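PDB 6LJ9: SUMO-1 cysteine protease S273R from African swine fever virus pig/Kenya/KEN-50/1950, which is a cysteine protease that probably cleaves the viral pp220 and pp62 polyproteins into core-shell proteins and weakens host innate immune signalling. Local coordinates for residues B[93-107]-B[235-247]. Numbering follows the deposited sequence.
Sequences IDETLQRWAIKYTKF and YSLFYIRARLDNV
Trp100 reaches from helix 90-103 into a hole formed by Leu237, Ile240, Arg241 and Leu244 of helix 232-244. The axes of the portions 93-103 and 235-244 run nearly parallel, 11° apart and 11.7 Å at closest approach, a spacing filled by large side chains. Arg241 covers one indole face: its CD stands 4.2 Å from the centroid of the six-membered ring of Trp100, almost on the normal, and its guanidinium makes a cation-pi contact with the five-membered ring, its plane turned 83° from the indole. Thr96 CG2 packs on the opposite face, while Trp100 CH2, at the ring edge, meets Leu237 O at 3.3 Å.

A bend at chi2 (55°) in Arg241, whose CG lies anti to the backbone N, brings the guanidinium between Trp100 and Tyr104. Tyr104 CE2 lies over a face of this group, the two planes steeply inclined to each other. The Tyr104 hydroxyl donates to Asp245 OD1; at 2.4 Å from OH to OD1 this bond is modelled very short, and its exact length is doubtful. Asp245 OD2 forms a salt bridge with Arg241 NE, whose hydrogen bond is weak. Arg241 NH2 also pairs with Glu16, and Thr8 N binds Asp245 OD2.

Leu244 is shared by two rings, CB centred over Tyr104 and CD1 over Phe107. Toward the helix starts, Leu237 inserts among Ile93, Thr96, Leu97 and Trp100, its CD2 3.7 Å from Leu97 CD2.

The pairing packs helix 90-103 against helix 232-244 of the Ulp1-like catalytic domain, which begins with the inferred nucleophile Cys232; the side chains of Ile93 and Cys232 are about 8 Å apart. Chemically, the contact grades from aliphatic packing near the active site to a polar end, where Asp245 and Glu16 probably offset the arginine charge and help fix its guanidinium beside the indole.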
ATOM      1  N   ILE B  93      20.131  -5.589   9.119  1.00 22.13           N
ATOM      2  CA  ILE B  93      18.690  -5.793   9.198  1.00 24.64           C
ATOM      3  C   ILE B  93      17.963  -4.472   9.416  1.00 23.99           C
ATOM      4  O   ILE B  93      16.911  -4.226   8.817  1.00 34.28           O
ATOM      5  CB  ILE B  93      18.370  -6.813  10.304  1.00 33.24           C
ATOM      6  CG1 ILE B  93      19.014  -8.162   9.978  1.00 22.47           C
ATOM      7  CG2 ILE B  93      16.868  -6.954  10.485  1.00 29.96           C
ATOM      8  CD1 ILE B  93      18.928  -9.171  11.098  1.00 28.32           C
ATOM      9  N   ASP B  94      18.509  -3.604  10.271  1.00 26.01           N
ATOM     10  CA  ASP B  94      17.859  -2.327  10.547  1.00 29.81           C
ATOM     11  C   ASP B  94      17.800  -1.462   9.295  1.00 34.14           C
ATOM     12  O   ASP B  94      16.756  -0.886   8.969  1.00 30.12           O
ATOM     13  CB  ASP B  94      18.595  -1.596  11.669  1.00 42.76           C
ATOM     14  CG  ASP B  94      17.814  -0.413  12.206  1.00 58.51           C
ATOM     15  OD1 ASP B  94      16.666  -0.612  12.655  1.00 62.37           O
ATOM     16  OD2 ASP B  94      18.351   0.715  12.186  1.00 60.90           O
ATOM     17  N   GLU B  95      18.919  -1.366   8.576  1.00 26.25           N
ATOM     18  CA  GLU B  95      18.974  -0.540   7.377  1.00 27.95           C
ATOM     19  C   GLU B  95      18.176  -1.134   6.223  1.00 20.95           C
ATOM     20  O   GLU B  95      17.800  -0.399   5.305  1.00 33.07           O
ATOM     21  CB  GLU B  95      20.432  -0.329   6.969  1.00 34.34           C
ATOM     22  CG  GLU B  95      21.250   0.399   8.024  1.00 48.73           C
ATOM     23  CD  GLU B  95      22.742   0.292   7.786  1.00 71.02           C
ATOM     24  OE1 GLU B  95      23.138  -0.172   6.696  1.00 74.36           O
ATOM     25  OE2 GLU B  95      23.519   0.667   8.689  1.00 77.57           O
ATOM     26  N   THR B  96      17.907  -2.441   6.249  1.00 24.90           N
ATOM     27  CA  THR B  96      17.064  -3.044   5.223  1.00 22.62           C
ATOM     28  C   THR B  96      15.589  -2.756   5.484  1.00 21.72           C
ATOM     29  O   THR B  96      14.852  -2.374   4.568  1.00 23.86           O
ATOM     30  CB  THR B  96      17.312  -4.555   5.153  1.00 22.94           C
ATOM     31  OG1 THR B  96      18.647  -4.801   4.694  1.00 20.52           O
ATOM     32  CG2 THR B  96      16.324  -5.220   4.203  1.00 26.00           C
ATOM     33  N   LEU B  97      15.146  -2.928   6.733  1.00 22.30           N
ATOM     34  CA  LEU B  97      13.748  -2.667   7.067  1.00 23.10           C
ATOM     35  C   LEU B  97      13.414  -1.185   6.965  1.00 21.91           C
ATOM     36  O   LEU B  97      12.271  -0.829   6.656  1.00 23.84           O
ATOM     37  CB  LEU B  97      13.435  -3.190   8.468  1.00 21.99           C
ATOM     38  CG  LEU B  97      13.584  -4.701   8.666  1.00 26.43           C
ATOM     39  CD1 LEU B  97      13.159  -5.096  10.071  1.00 20.34           C
ATOM     40  CD2 LEU B  97      12.779  -5.460   7.624  1.00 13.96           C
ATOM     41  N   GLN B  98      14.391  -0.310   7.220  1.00 16.08           N
ATOM     42  CA  GLN B  98      14.173   1.118   7.018  1.00 30.29           C
ATOM     43  C   GLN B  98      13.942   1.451   5.549  1.00 22.20           C
ATOM     44  O   GLN B  98      13.199   2.388   5.240  1.00 31.01           O
ATOM     45  CB  GLN B  98      15.359   1.914   7.563  1.00 24.63           C
ATOM     46  CG  GLN B  98      15.406   2.008   9.079  1.00 34.31           C
ATOM     47  CD  GLN B  98      16.669   2.682   9.579  1.00 49.82           C
ATOM     48  OE1 GLN B  98      17.751   2.484   9.028  1.00 67.10           O
ATOM     49  NE2 GLN B  98      16.536   3.488  10.626  1.00 44.79           N
ATOM     50  N   ARG B  99      14.561   0.702   4.633  1.00 19.89           N
ATOM     51  CA  ARG B  99      14.352   0.953   3.210  1.00 24.93           C
ATOM     52  C   ARG B  99      13.011   0.405   2.736  1.00 25.70           C
ATOM     53  O   ARG B  99      12.365   1.004   1.868  1.00 28.52           O
ATOM     54  CB  ARG B  99      15.493   0.347   2.392  1.00 25.21           C
ATOM     55  CG  ARG B  99      16.765   1.180   2.389  1.00 30.44           C
ATOM     56  CD  ARG B  99      17.930   0.423   1.771  1.00 37.96           C
ATOM     57  NE  ARG B  99      19.078   1.296   1.543  1.00 35.87           N
ATOM     58  CZ  ARG B  99      19.949   1.649   2.484  1.00 34.73           C
ATOM     59  NH1 ARG B  99      19.805   1.204   3.724  1.00 28.30           N
ATOM     60  NH2 ARG B  99      20.962   2.450   2.184  1.00 40.89           N
ATOM     61  N   TRP B 100      12.580  -0.734   3.284  1.00 25.35           N
ATOM     62  CA  TRP B 100      11.285  -1.288   2.906  1.00 20.95           C
ATOM     63  C   TRP B 100      10.139  -0.400   3.372  1.00 23.38           C
ATOM     64  O   TRP B 100       9.077  -0.375   2.739  1.00 32.02           O
ATOM     65  CB  TRP B 100      11.128  -2.698   3.472  1.00 21.45           C
ATOM     66  CG  TRP B 100      12.035  -3.706   2.837  1.00 22.36           C
ATOM     67  CD1 TRP B 100      12.862  -3.510   1.768  1.00 25.85           C
ATOM     68  CD2 TRP B 100      12.207  -5.072   3.231  1.00 18.14           C
ATOM     69  NE1 TRP B 100      13.538  -4.668   1.474  1.00 26.04           N
ATOM     70  CE2 TRP B 100      13.153  -5.642   2.358  1.00 29.32           C
ATOM     71  CE3 TRP B 100      11.653  -5.867   4.240  1.00 23.24           C
ATOM     72  CZ2 TRP B 100      13.558  -6.972   2.462  1.00 25.43           C
ATOM     73  CZ3 TRP B 100      12.056  -7.186   4.341  1.00 23.43           C
ATOM     74  CH2 TRP B 100      12.999  -7.726   3.457  1.00 22.39           C
ATOM     75  N   ALA B 101      10.334   0.334   4.470  1.00 17.50           N
ATOM     76  CA  ALA B 101       9.309   1.254   4.948  1.00 25.12           C
ATOM     77  C   ALA B 101       9.093   2.422   3.995  1.00 29.56           C
ATOM     78  O   ALA B 101       8.042   3.068   4.054  1.00 21.87           O
ATOM     79  CB  ALA B 101       9.675   1.772   6.338  1.00 17.91           C
ATOM     80  N   ILE B 102      10.063   2.708   3.124  1.00 29.68           N
ATOM     81  CA  ILE B 102       9.868   3.724   2.095  1.00 27.22           C
ATOM     82  C   ILE B 102       8.860   3.238   1.061  1.00 19.66           C
ATOM     83  O   ILE B 102       7.915   3.952   0.703  1.00 45.18           O
ATOM     84  CB  ILE B 102      11.211   4.085   1.434  1.00 30.24           C
ATOM     85  CG1 ILE B 102      12.279   4.366   2.491  1.00 28.89           C
ATOM     86  CG2 ILE B 102      11.047   5.280   0.509  1.00 24.59           C
ATOM     87  CD1 ILE B 102      13.667   4.554   1.917  1.00 38.91           C
ATOM     88  N   LYS B 103       9.048   2.013   0.568  1.00 19.12           N
ATOM     89  CA  LYS B 103       8.194   1.477  -0.486  1.00 27.83           C
ATOM     90  C   LYS B 103       6.835   1.051   0.059  1.00 23.80           C
ATOM     91  O   LYS B 103       5.795   1.378  -0.524  1.00 29.66           O
ATOM     92  CB  LYS B 103       8.903   0.306  -1.171  1.00 36.08           C
ATOM     93  CG  LYS B 103       8.018  -0.568  -2.038  1.00 37.40           C
ATOM     94  CD  LYS B 103       8.839  -1.667  -2.693  1.00 44.72           C
ATOM     95  CE  LYS B 103       7.954  -2.764  -3.258  1.00 42.69           C
ATOM     96  NZ  LYS B 103       6.984  -2.242  -4.258  1.00 54.50           N
ATOM     97  N   TYR B 104       6.827   0.325   1.173  1.00 27.66           N
ATOM     98  CA  TYR B 104       5.591  -0.089   1.834  1.00 18.44           C
ATOM     99  C   TYR B 104       5.251   0.966   2.880  1.00 25.55           C
ATOM    100  O   TYR B 104       5.749   0.926   4.008  1.00 19.49           O
ATOM    101  CB  TYR B 104       5.751  -1.476   2.446  1.00 15.69           C
ATOM    102  CG  TYR B 104       6.115  -2.542   1.436  1.00 23.00           C
ATOM    103  CD1 TYR B 104       5.136  -3.158   0.669  1.00 15.87           C
ATOM    104  CD2 TYR B 104       7.437  -2.927   1.246  1.00 23.11           C
ATOM    105  CE1 TYR B 104       5.461  -4.130  -0.258  1.00 16.48           C
ATOM    106  CE2 TYR B 104       7.771  -3.901   0.321  1.00 23.31           C
ATOM    107  CZ  TYR B 104       6.780  -4.498  -0.428  1.00 28.14           C
ATOM    108  OH  TYR B 104       7.108  -5.467  -1.350  1.00 31.07           O
ATOM    109  N   THR B 105       4.394   1.916   2.502  1.00 23.37           N
ATOM    110  CA  THR B 105       4.122   3.090   3.323  1.00 26.84           C
ATOM    111  C   THR B 105       3.178   2.816   4.487  1.00 30.24           C
ATOM    112  O   THR B 105       2.959   3.714   5.306  1.00 21.97           O
ATOM    113  CB  THR B 105       3.549   4.214   2.456  1.00 25.68           C
ATOM    114  OG1 THR B 105       2.319   3.782   1.861  1.00 34.31           O
ATOM    115  CG2 THR B 105       4.533   4.588   1.355  1.00 30.24           C
ATOM    116  N   LYS B 106       2.605   1.615   4.580  1.00 28.22           N
ATOM    117  CA  LYS B 106       1.811   1.215   5.737  1.00 23.30           C
ATOM    118  C   LYS B 106       2.526   0.163   6.577  1.00 26.75           C
ATOM    119  O   LYS B 106       1.875  -0.599   7.300  1.00 30.41           O
ATOM    120  CB  LYS B 106       0.437   0.704   5.296  1.00 24.48           C
ATOM    121  CG  LYS B 106      -0.451   1.766   4.667  1.00 35.98           C
ATOM    122  CD  LYS B 106      -1.895   1.293   4.564  1.00 48.31           C
ATOM    123  CE  LYS B 106      -2.787   2.356   3.939  1.00 47.61           C
ATOM    124  NZ  LYS B 106      -2.444   2.610   2.512  1.00 48.24           N
ATOM    125  N   PHE B 107       3.851   0.111   6.495  1.00 20.63           N
ATOM    126  CA  PHE B 107       4.660  -0.876   7.196  1.00 16.67           C
ATOM    127  C   PHE B 107       5.457  -0.191   8.297  1.00 18.18           C
ATOM    128  O   PHE B 107       6.130   0.815   8.049  1.00 20.90           O
ATOM    129  CB  PHE B 107       5.598  -1.592   6.220  1.00 13.96           C
ATOM    130  CG  PHE B 107       6.655  -2.420   6.890  1.00 12.74           C
ATOM    131  CD1 PHE B 107       6.314  -3.555   7.605  1.00 20.21           C
ATOM    132  CD2 PHE B 107       7.992  -2.070   6.791  1.00 16.77           C
ATOM    133  CE1 PHE B 107       7.286  -4.322   8.219  1.00 14.55           C
ATOM    134  CE2 PHE B 107       8.969  -2.833   7.402  1.00 16.73           C
ATOM    135  CZ  PHE B 107       8.615  -3.960   8.117  1.00 17.08           C
ATOM    136  N   TYR B 235      16.520 -15.780   6.070  1.00 24.80           N
ATOM    137  CA  TYR B 235      15.221 -16.411   6.294  1.00 28.91           C
ATOM    138  C   TYR B 235      14.257 -15.452   6.980  1.00 36.41           C
ATOM    139  O   TYR B 235      13.093 -15.330   6.580  1.00 24.14           O
ATOM    140  CB  TYR B 235      15.387 -17.682   7.129  1.00 25.60           C
ATOM    141  CG  TYR B 235      15.479 -18.963   6.328  1.00 36.31           C
ATOM    142  CD1 TYR B 235      14.355 -19.507   5.719  1.00 27.61           C
ATOM    143  CD2 TYR B 235      16.683 -19.641   6.204  1.00 27.48           C
ATOM    144  CE1 TYR B 235      14.435 -20.682   4.997  1.00 30.61           C
ATOM    145  CE2 TYR B 235      16.772 -20.814   5.484  1.00 36.18           C
ATOM    146  CZ  TYR B 235      15.646 -21.331   4.883  1.00 39.40           C
ATOM    147  OH  TYR B 235      15.733 -22.501   4.165  1.00 33.95           O
ATOM    148  N   SER B 236      14.726 -14.761   8.023  1.00 25.41           N
ATOM    149  CA  SER B 236      13.849 -13.874   8.780  1.00 28.42           C
ATOM    150  C   SER B 236      13.420 -12.672   7.947  1.00 26.59           C
ATOM    151  O   SER B 236      12.264 -12.241   8.016  1.00 15.36           O
ATOM    152  CB  SER B 236      14.546 -13.413  10.059  1.00 20.86           C
ATOM    153  OG  SER B 236      14.983 -14.520  10.829  1.00 28.51           O
ATOM    154  N   LEU B 237      14.339 -12.117   7.155  1.00 23.20           N
ATOM    155  CA  LEU B 237      13.992 -10.979   6.311  1.00 20.63           C
ATOM    156  C   LEU B 237      13.060 -11.389   5.180  1.00 19.69           C
ATOM    157  O   LEU B 237      12.167 -10.626   4.796  1.00 20.63           O
ATOM    158  CB  LEU B 237      15.260 -10.332   5.755  1.00 19.77           C
ATOM    159  CG  LEU B 237      16.062  -9.450   6.712  1.00 18.67           C
ATOM    160  CD1 LEU B 237      17.343  -8.988   6.046  1.00 13.92           C
ATOM    161  CD2 LEU B 237      15.231  -8.258   7.155  1.00 18.26           C
ATOM    162  N   PHE B 238      13.251 -12.592   4.631  1.00 23.44           N
ATOM    163  CA  PHE B 238      12.403 -13.048   3.535  1.00 22.18           C
ATOM    164  C   PHE B 238      10.969 -13.270   3.998  1.00 26.51           C
ATOM    165  O   PHE B 238      10.023 -13.023   3.242  1.00 20.95           O
ATOM    166  CB  PHE B 238      12.969 -14.329   2.924  1.00 24.27           C
ATOM    167  CG  PHE B 238      12.113 -14.912   1.833  1.00 28.07           C
ATOM    168  CD1 PHE B 238      12.201 -14.431   0.537  1.00 27.77           C
ATOM    169  CD2 PHE B 238      11.226 -15.942   2.100  1.00 30.70           C
ATOM    170  CE1 PHE B 238      11.417 -14.963  -0.471  1.00 27.86           C
ATOM    171  CE2 PHE B 238      10.439 -16.478   1.096  1.00 25.54           C
ATOM    172  CZ  PHE B 238      10.536 -15.987  -0.191  1.00 28.62           C
ATOM    173  N   TYR B 239      10.791 -13.751   5.231  1.00 17.15           N
ATOM    174  CA  TYR B 239       9.445 -13.943   5.761  1.00 25.43           C
ATOM    175  C   TYR B 239       8.689 -12.623   5.813  1.00 22.51           C
ATOM    176  O   TYR B 239       7.531 -12.539   5.389  1.00 30.53           O
ATOM    177  CB  TYR B 239       9.513 -14.583   7.148  1.00  9.04           C
ATOM    178  CG  TYR B 239       8.160 -14.873   7.761  1.00 21.97           C
ATOM    179  CD1 TYR B 239       7.462 -16.027   7.429  1.00 18.33           C
ATOM    180  CD2 TYR B 239       7.585 -14.001   8.676  1.00 15.08           C
ATOM    181  CE1 TYR B 239       6.227 -16.300   7.987  1.00 18.96           C
ATOM    182  CE2 TYR B 239       6.350 -14.266   9.240  1.00 18.96           C
ATOM    183  CZ  TYR B 239       5.676 -15.418   8.891  1.00 25.19           C
ATOM    184  OH  TYR B 239       4.447 -15.689   9.447  1.00 21.62           O
ATOM    185  N   ILE B 240       9.338 -11.574   6.324  1.00 23.38           N
ATOM    186  CA  ILE B 240       8.694 -10.265   6.401  1.00 17.07           C
ATOM    187  C   ILE B 240       8.365  -9.749   5.006  1.00 20.39           C
ATOM    188  O   ILE B 240       7.270  -9.229   4.761  1.00 16.07           O
ATOM    189  CB  ILE B 240       9.585  -9.275   7.175  1.00 15.78           C
ATOM    190  CG1 ILE B 240       9.732  -9.716   8.634  1.00 17.97           C
ATOM    191  CG2 ILE B 240       9.021  -7.863   7.078  1.00  9.33           C
ATOM    192  CD1 ILE B 240      10.596  -8.795   9.473  1.00 28.51           C
ATOM    193  N   ARG B 241       9.303  -9.894   4.068  1.00 22.10           N
ATOM    194  CA  ARG B 241       9.074  -9.395   2.714  1.00 15.38           C
ATOM    195  C   ARG B 241       7.970 -10.178   2.013  1.00 14.05           C
ATOM    196  O   ARG B 241       7.140  -9.593   1.305  1.00 25.76           O
ATOM    197  CB  ARG B 241      10.368  -9.450   1.905  1.00 18.84           C
ATOM    198  CG  ARG B 241      10.233  -8.917   0.487  1.00 29.74           C
ATOM    199  CD  ARG B 241       9.671  -7.505   0.485  1.00 31.43           C
ATOM    200  NE  ARG B 241       9.497  -6.980  -0.865  1.00 35.04           N
ATOM    201  CZ  ARG B 241      10.387  -6.216  -1.489  1.00 35.70           C
ATOM    202  NH1 ARG B 241      11.519  -5.882  -0.884  1.00 21.30           N
ATOM    203  NH2 ARG B 241      10.143  -5.782  -2.719  1.00 25.87           N
ATOM    204  N   ALA B 242       7.942 -11.501   2.195  1.00 19.71           N
ATOM    205  CA  ALA B 242       6.894 -12.306   1.575  1.00 12.41           C
ATOM    206  C   ALA B 242       5.522 -11.962   2.143  1.00 17.64           C
ATOM    207  O   ALA B 242       4.540 -11.882   1.397  1.00 22.68           O
ATOM    208  CB  ALA B 242       7.194 -13.793   1.758  1.00 12.44           C
ATOM    209  N   ARG B 243       5.432 -11.757   3.460  1.00 15.08           N
ATOM    210  CA  ARG B 243       4.158 -11.363   4.054  1.00 23.95           C
ATOM    211  C   ARG B 243       3.744  -9.973   3.587  1.00 21.50           C
ATOM    212  O   ARG B 243       2.550  -9.698   3.412  1.00 21.45           O
ATOM    213  CB  ARG B 243       4.246 -11.407   5.580  1.00 16.45           C
ATOM    214  CG  ARG B 243       4.575 -12.775   6.156  1.00 19.28           C
ATOM    215  CD  ARG B 243       3.401 -13.735   6.075  1.00 19.10           C
ATOM    216  NE  ARG B 243       2.293 -13.323   6.933  1.00 19.58           N
ATOM    217  CZ  ARG B 243       1.164 -12.783   6.487  1.00 21.69           C
ATOM    218  NH1 ARG B 243       0.988 -12.593   5.187  1.00 27.17           N
ATOM    219  NH2 ARG B 243       0.210 -12.438   7.339  1.00 23.68           N
ATOM    220  N   LEU B 244       4.720  -9.082   3.382  1.00 16.93           N
ATOM    221  CA  LEU B 244       4.415  -7.754   2.859  1.00 11.62           C
ATOM    222  C   LEU B 244       3.857  -7.834   1.445  1.00 20.47           C
ATOM    223  O   LEU B 244       2.946  -7.079   1.085  1.00 22.74           O
ATOM    224  CB  LEU B 244       5.666  -6.875   2.895  1.00 18.69           C
ATOM    225  CG  LEU B 244       6.064  -6.283   4.248  1.00 18.28           C
ATOM    226  CD1 LEU B 244       7.387  -5.539   4.139  1.00 14.02           C
ATOM    227  CD2 LEU B 244       4.973  -5.360   4.770  1.00  9.58           C
ATOM    228  N   ASP B 245       4.390  -8.742   0.626  1.00 23.01           N
ATOM    229  CA  ASP B 245       3.862  -8.996  -0.707  1.00 27.29           C
ATOM    230  C   ASP B 245       2.709  -9.991  -0.699  1.00 31.49           C
ATOM    231  O   ASP B 245       2.386 -10.561  -1.748  1.00 34.62           O
ATOM    232  CB  ASP B 245       4.973  -9.483  -1.638  1.00 11.61           C
ATOM    233  CG  ASP B 245       5.942  -8.381  -2.003  1.00 28.90           C
ATOM    234  OD1 ASP B 245       5.547  -7.197  -1.931  1.00 21.96           O
ATOM    235  OD2 ASP B 245       7.095  -8.696  -2.360  1.00 33.05           O
ATOM    236  N   ASN B 246       2.094 -10.213   0.465  1.00 37.73           N
ATOM    237  CA  ASN B 246       0.854 -10.971   0.597  1.00 40.36           C
ATOM    238  C   ASN B 246       1.034 -12.454   0.292  1.00 36.13           C
ATOM    239  O   ASN B 246       0.138 -13.092  -0.263  1.00 31.62           O
ATOM    240  CB  ASN B 246      -0.257 -10.376  -0.276  1.00 31.63           C
ATOM    241  CG  ASN B 246      -0.867  -9.127   0.333  1.00 52.38           C
ATOM    242  OD1 ASN B 246      -1.753  -9.209   1.187  1.00 60.56           O
ATOM    243  ND2 ASN B 246      -0.393  -7.963  -0.096  1.00 61.70           N
ATOM    244  N   VAL B 247       2.186 -13.015   0.645  1.00 37.25           N
ATOM    245  CA  VAL B 247       2.340 -14.465   0.694  1.00 34.20           C
ATOM    246  C   VAL B 247       1.843 -14.933   2.056  1.00 34.91           C
ATOM    247  O   VAL B 247       2.358 -14.504   3.095  1.00 31.05           O
ATOM    248  CB  VAL B 247       3.798 -14.887   0.457  1.00 32.42           C
ATOM    249  CG1 VAL B 247       3.955 -16.392   0.643  1.00 22.88           C
ATOM    250  CG2 VAL B 247       4.253 -14.470  -0.934  1.00 20.84           C
TER